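Local atomic coordinates of anthranilate-CoA ligase (Stigmatella aurantiaca, PDB entry 4WV3), a protein that is a ligase of the AMP-binding (ANL) enzyme family, with a large AMP-binding region followed by a smaller C-terminal domain. Residues 183-195 / 371-383. Numbering follows the deposited sequence.
Sequences KGIPHAHKDYPLT and ETAALSYWHNFEK
Gly184 and Trp378 meet where the segment 371-383 runs antiparallel beside strand 183-188, and Trp378 N donates to Gly184 O at 2.6 Å. Next to this bond Lys183 folds across one face of the Tyr377 ring, a CH-pi contact with CD 4.0 Å from the ring centroid, while Ile185 meets the ring edge, its CG1 3.7 Å from Tyr377 CD1. The phenol oxygen goes on to hydrogen-bond Glu321. Further along, Ala374 CB packs against Pro186 O and over one face of the His187 imidazole. That ring is held at both nitrogens: NE2 bonds to Thr320 O, and ND1 gives a hydrogen bond of 2.9 Å to Asp191 OD2, which lies in the ring plane. Ala188 N reaches the same oxygen from the opposite face of the carboxylate. Lys190, its chain extended until a final bend at chi4 (58°), brings NZ to two neighbouring acceptors, Asp191 OD1 in a salt bridge and Glu371 O in a hydrogen bond of 2.7 Å. Beyond it, Thr372 CG2 rests on Leu194 CB, 3.6 Å away. The arrangement fastens a loop of the AMP-binding region along a beta-strand and the helix that follows it, with the Ile185 side chain about 5 Å from the bound 5'-O-[(S)-[(2-aminobenzoyl)oxy](hydroxy)phosphoryl]adenosine.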
# COMPACT_ATOMS: atom_id res chain seq x y z
N LYS A 183 4.03 9.68 9.59
CA LYS A 183 3.85 11.01 9.02
C LYS A 183 2.48 11.11 8.37
O LYS A 183 2.06 10.20 7.66
CB LYS A 183 4.94 11.29 7.98
CG LYS A 183 6.36 11.12 8.49
CD LYS A 183 7.36 11.12 7.35
CE LYS A 183 7.01 10.07 6.31
NZ LYS A 183 6.87 8.71 6.91
N GLY A 184 1.79 12.21 8.63
CA GLY A 184 0.50 12.46 8.01
C GLY A 184 0.66 12.94 6.58
O GLY A 184 1.36 13.93 6.33
N ILE A 185 0.02 12.25 5.65
CA ILE A 185 0.12 12.61 4.23
C ILE A 185 -1.24 13.01 3.67
O ILE A 185 -2.11 12.16 3.46
CB ILE A 185 0.71 11.46 3.41
CG1 ILE A 185 2.12 11.13 3.91
CG2 ILE A 185 0.73 11.81 1.92
CD1 ILE A 185 2.76 9.95 3.22
N PRO A 186 -1.43 14.32 3.44
CA PRO A 186 -2.68 14.86 2.89
C PRO A 186 -2.70 14.85 1.36
O PRO A 186 -1.71 15.22 0.73
CB PRO A 186 -2.69 16.30 3.41
CG PRO A 186 -1.24 16.66 3.51
CD PRO A 186 -0.50 15.39 3.86
N HIS A 187 -3.82 14.43 0.79
CA HIS A 187 -4.00 14.46 -0.66
C HIS A 187 -5.24 15.26 -1.04
O HIS A 187 -6.23 15.28 -0.32
CB HIS A 187 -4.08 13.05 -1.24
CG HIS A 187 -2.74 12.43 -1.51
ND1 HIS A 187 -1.94 12.82 -2.55
CD2 HIS A 187 -2.07 11.44 -0.86
CE1 HIS A 187 -0.83 12.10 -2.55
NE2 HIS A 187 -0.89 11.26 -1.53
N ALA A 188 -5.16 15.93 -2.19
CA ALA A 188 -6.26 16.76 -2.66
C ALA A 188 -7.26 15.94 -3.48
O ALA A 188 -6.98 14.81 -3.87
CB ALA A 188 -5.73 17.92 -3.48
N HIS A 189 -8.42 16.54 -3.74
CA HIS A 189 -9.46 15.89 -4.54
C HIS A 189 -8.94 15.50 -5.92
O HIS A 189 -9.29 14.45 -6.44
CB HIS A 189 -10.67 16.81 -4.70
CG HIS A 189 -11.41 17.07 -3.42
ND1 HIS A 189 -12.52 16.36 -3.04
CD2 HIS A 189 -11.19 17.98 -2.43
CE1 HIS A 189 -12.96 16.80 -1.88
NE2 HIS A 189 -12.17 17.78 -1.49
N LYS A 190 -8.09 16.35 -6.49
CA LYS A 190 -7.58 16.14 -7.84
C LYS A 190 -6.75 14.87 -7.98
O LYS A 190 -6.69 14.28 -9.06
CB LYS A 190 -6.75 17.35 -8.29
CG LYS A 190 -5.50 17.60 -7.46
CD LYS A 190 -4.62 18.67 -8.09
CE LYS A 190 -3.43 18.99 -7.20
NZ LYS A 190 -2.59 17.79 -6.91
N ASP A 191 -6.11 14.46 -6.89
CA ASP A 191 -5.19 13.32 -6.93
C ASP A 191 -5.89 12.00 -7.25
O ASP A 191 -5.28 11.09 -7.80
CB ASP A 191 -4.45 13.21 -5.60
CG ASP A 191 -3.62 14.44 -5.29
OD1 ASP A 191 -3.17 15.11 -6.25
OD2 ASP A 191 -3.42 14.74 -4.09
N TYR A 192 -7.17 11.91 -6.91
CA TYR A 192 -7.92 10.67 -7.09
C TYR A 192 -8.25 10.32 -8.55
O TYR A 192 -7.95 9.22 -9.00
CB TYR A 192 -9.16 10.64 -6.19
CG TYR A 192 -8.82 10.42 -4.73
CD1 TYR A 192 -9.03 9.19 -4.13
CD2 TYR A 192 -8.27 11.44 -3.96
CE1 TYR A 192 -8.71 8.98 -2.80
CE2 TYR A 192 -7.94 11.24 -2.64
CZ TYR A 192 -8.17 10.01 -2.06
OH TYR A 192 -7.86 9.80 -0.74
N PRO A 193 -8.87 11.25 -9.30
CA PRO A 193 -9.10 10.90 -10.71
C PRO A 193 -7.80 10.90 -11.52
O PRO A 193 -7.71 10.21 -12.53
CB PRO A 193 -10.03 12.00 -11.20
CG PRO A 193 -9.73 13.16 -10.32
CD PRO A 193 -9.44 12.57 -8.98
N LEU A 194 -6.81 11.66 -11.06
CA LEU A 194 -5.52 11.73 -11.74
C LEU A 194 -4.76 10.41 -11.68
O LEU A 194 -4.31 9.90 -12.70
CB LEU A 194 -4.66 12.86 -11.17
CG LEU A 194 -4.94 14.27 -11.69
CD1 LEU A 194 -4.11 15.30 -10.94
CD2 LEU A 194 -4.66 14.34 -13.18
N THR A 195 -4.63 9.85 -10.48
CA THR A 195 -3.98 8.56 -10.32
C THR A 195 -4.79 7.45 -10.98
O THR A 195 -4.23 6.49 -11.51
CB THR A 195 -3.75 8.20 -8.83
OG1 THR A 195 -4.99 8.29 -8.12
CG2 THR A 195 -2.73 9.13 -8.20
N GLU A 371 1.91 15.47 -10.51
CA GLU A 371 0.82 16.38 -10.16
C GLU A 371 -0.09 15.74 -9.13
O GLU A 371 -1.07 16.34 -8.68
CB GLU A 371 0.03 16.78 -11.40
CG GLU A 371 0.75 17.73 -12.33
CD GLU A 371 -0.12 18.24 -13.45
OE1 GLU A 371 -1.03 17.49 -13.89
OE2 GLU A 371 0.09 19.38 -13.90
N THR A 372 0.23 14.50 -8.75
CA THR A 372 -0.56 13.78 -7.76
C THR A 372 0.16 13.71 -6.42
O THR A 372 -0.36 13.18 -5.44
CB THR A 372 -0.88 12.35 -8.24
OG1 THR A 372 0.33 11.58 -8.28
CG2 THR A 372 -1.50 12.38 -9.62
N ALA A 373 1.37 14.26 -6.39
CA ALA A 373 2.18 14.26 -5.17
C ALA A 373 1.63 15.26 -4.16
O ALA A 373 1.11 16.31 -4.54
CB ALA A 373 3.63 14.58 -5.50
N ALA A 374 1.76 14.93 -2.88
CA ALA A 374 1.33 15.83 -1.82
C ALA A 374 2.19 17.09 -1.81
O ALA A 374 3.31 17.09 -2.33
CB ALA A 374 1.37 15.13 -0.48
N LEU A 375 1.68 18.15 -1.21
CA LEU A 375 2.39 19.42 -1.16
C LEU A 375 3.37 19.45 0.01
O LEU A 375 4.46 20.03 -0.09
CB LEU A 375 1.40 20.58 -1.06
CG LEU A 375 1.66 21.77 -2.00
CD1 LEU A 375 2.14 21.28 -3.35
CD2 LEU A 375 0.39 22.59 -2.15
N SER A 376 2.98 18.81 1.11
CA SER A 376 3.82 18.68 2.29
C SER A 376 3.21 17.65 3.23
O SER A 376 2.08 17.21 3.02
CB SER A 376 3.97 20.02 3.01
OG SER A 376 2.73 20.46 3.54
N TYR A 377 3.95 17.27 4.27
CA TYR A 377 3.41 16.38 5.29
C TYR A 377 2.50 17.16 6.22
O TYR A 377 2.45 18.39 6.18
CB TYR A 377 4.54 15.74 6.11
CG TYR A 377 5.36 14.72 5.35
CD1 TYR A 377 4.81 13.50 4.97
CD2 TYR A 377 6.69 14.96 5.04
CE1 TYR A 377 5.55 12.56 4.28
CE2 TYR A 377 7.45 14.03 4.36
CZ TYR A 377 6.87 12.83 3.98
OH TYR A 377 7.62 11.90 3.30
N TRP A 378 1.78 16.43 7.07
CA TRP A 378 0.96 17.06 8.10
C TRP A 378 1.71 17.04 9.43
O TRP A 378 2.03 15.97 9.96
CB TRP A 378 -0.39 16.36 8.23
CG TRP A 378 -1.30 16.99 9.25
CD1 TRP A 378 -1.69 16.45 10.44
CD2 TRP A 378 -1.90 18.29 9.18
NE1 TRP A 378 -2.52 17.33 11.10
CE2 TRP A 378 -2.66 18.47 10.35
CE3 TRP A 378 -1.88 19.32 8.23
CZ2 TRP A 378 -3.38 19.63 10.61
CZ3 TRP A 378 -2.60 20.47 8.48
CH2 TRP A 378 -3.34 20.62 9.66
N HIS A 379 1.98 18.23 9.96
CA HIS A 379 2.71 18.40 11.22
C HIS A 379 4.11 17.79 11.20
O HIS A 379 4.54 17.17 12.17
CB HIS A 379 1.90 17.86 12.40
CG HIS A 379 0.70 18.68 12.73
ND1 HIS A 379 -0.29 18.25 13.59
CD2 HIS A 379 0.32 19.92 12.31
CE1 HIS A 379 -1.22 19.18 13.69
NE2 HIS A 379 -0.87 20.20 12.92
N ASN A 380 4.82 17.99 10.09
CA ASN A 380 6.23 17.63 10.02
C ASN A 380 7.00 18.58 9.11
O ASN A 380 7.40 18.21 8.01
CB ASN A 380 6.41 16.18 9.58
CG ASN A 380 7.52 15.47 10.33
OD1 ASN A 380 7.35 14.34 10.79
ND2 ASN A 380 8.65 16.15 10.48
N PHE A 381 7.19 19.80 9.60
CA PHE A 381 7.82 20.88 8.85
C PHE A 381 9.18 20.49 8.29
O PHE A 381 9.46 20.70 7.11
CB PHE A 381 7.94 22.11 9.76
CG PHE A 381 8.64 23.28 9.13
CD1 PHE A 381 7.95 24.17 8.32
CD2 PHE A 381 9.99 23.52 9.37
CE1 PHE A 381 8.59 25.25 7.74
CE2 PHE A 381 10.63 24.60 8.80
CZ PHE A 381 9.93 25.47 7.99
N GLU A 382 10.03 19.92 9.14
CA GLU A 382 11.39 19.57 8.75
C GLU A 382 11.44 18.50 7.66
O GLU A 382 12.18 18.63 6.69
CB GLU A 382 12.19 19.10 9.97
CG GLU A 382 13.67 18.91 9.71
CD GLU A 382 14.38 18.21 10.85
OE1 GLU A 382 14.08 17.02 11.09
OE2 GLU A 382 15.23 18.84 11.50
N LYS A 383 10.65 17.45 7.83
CA LYS A 383 10.67 16.32 6.89
C LYS A 383 9.98 16.65 5.57
O LYS A 383 10.26 16.02 4.55
CB LYS A 383 10.05 15.08 7.53
CG LYS A 383 10.89 14.50 8.66
CD LYS A 383 10.23 13.28 9.28
CE LYS A 383 11.07 12.73 10.43
NZ LYS A 383 11.29 13.74 11.50
O HOH W 1 1.48 13.79 11.71
O HOH W 2 -0.57 18.30 0.52
O HOH W 3 -1.53 17.40 -3.74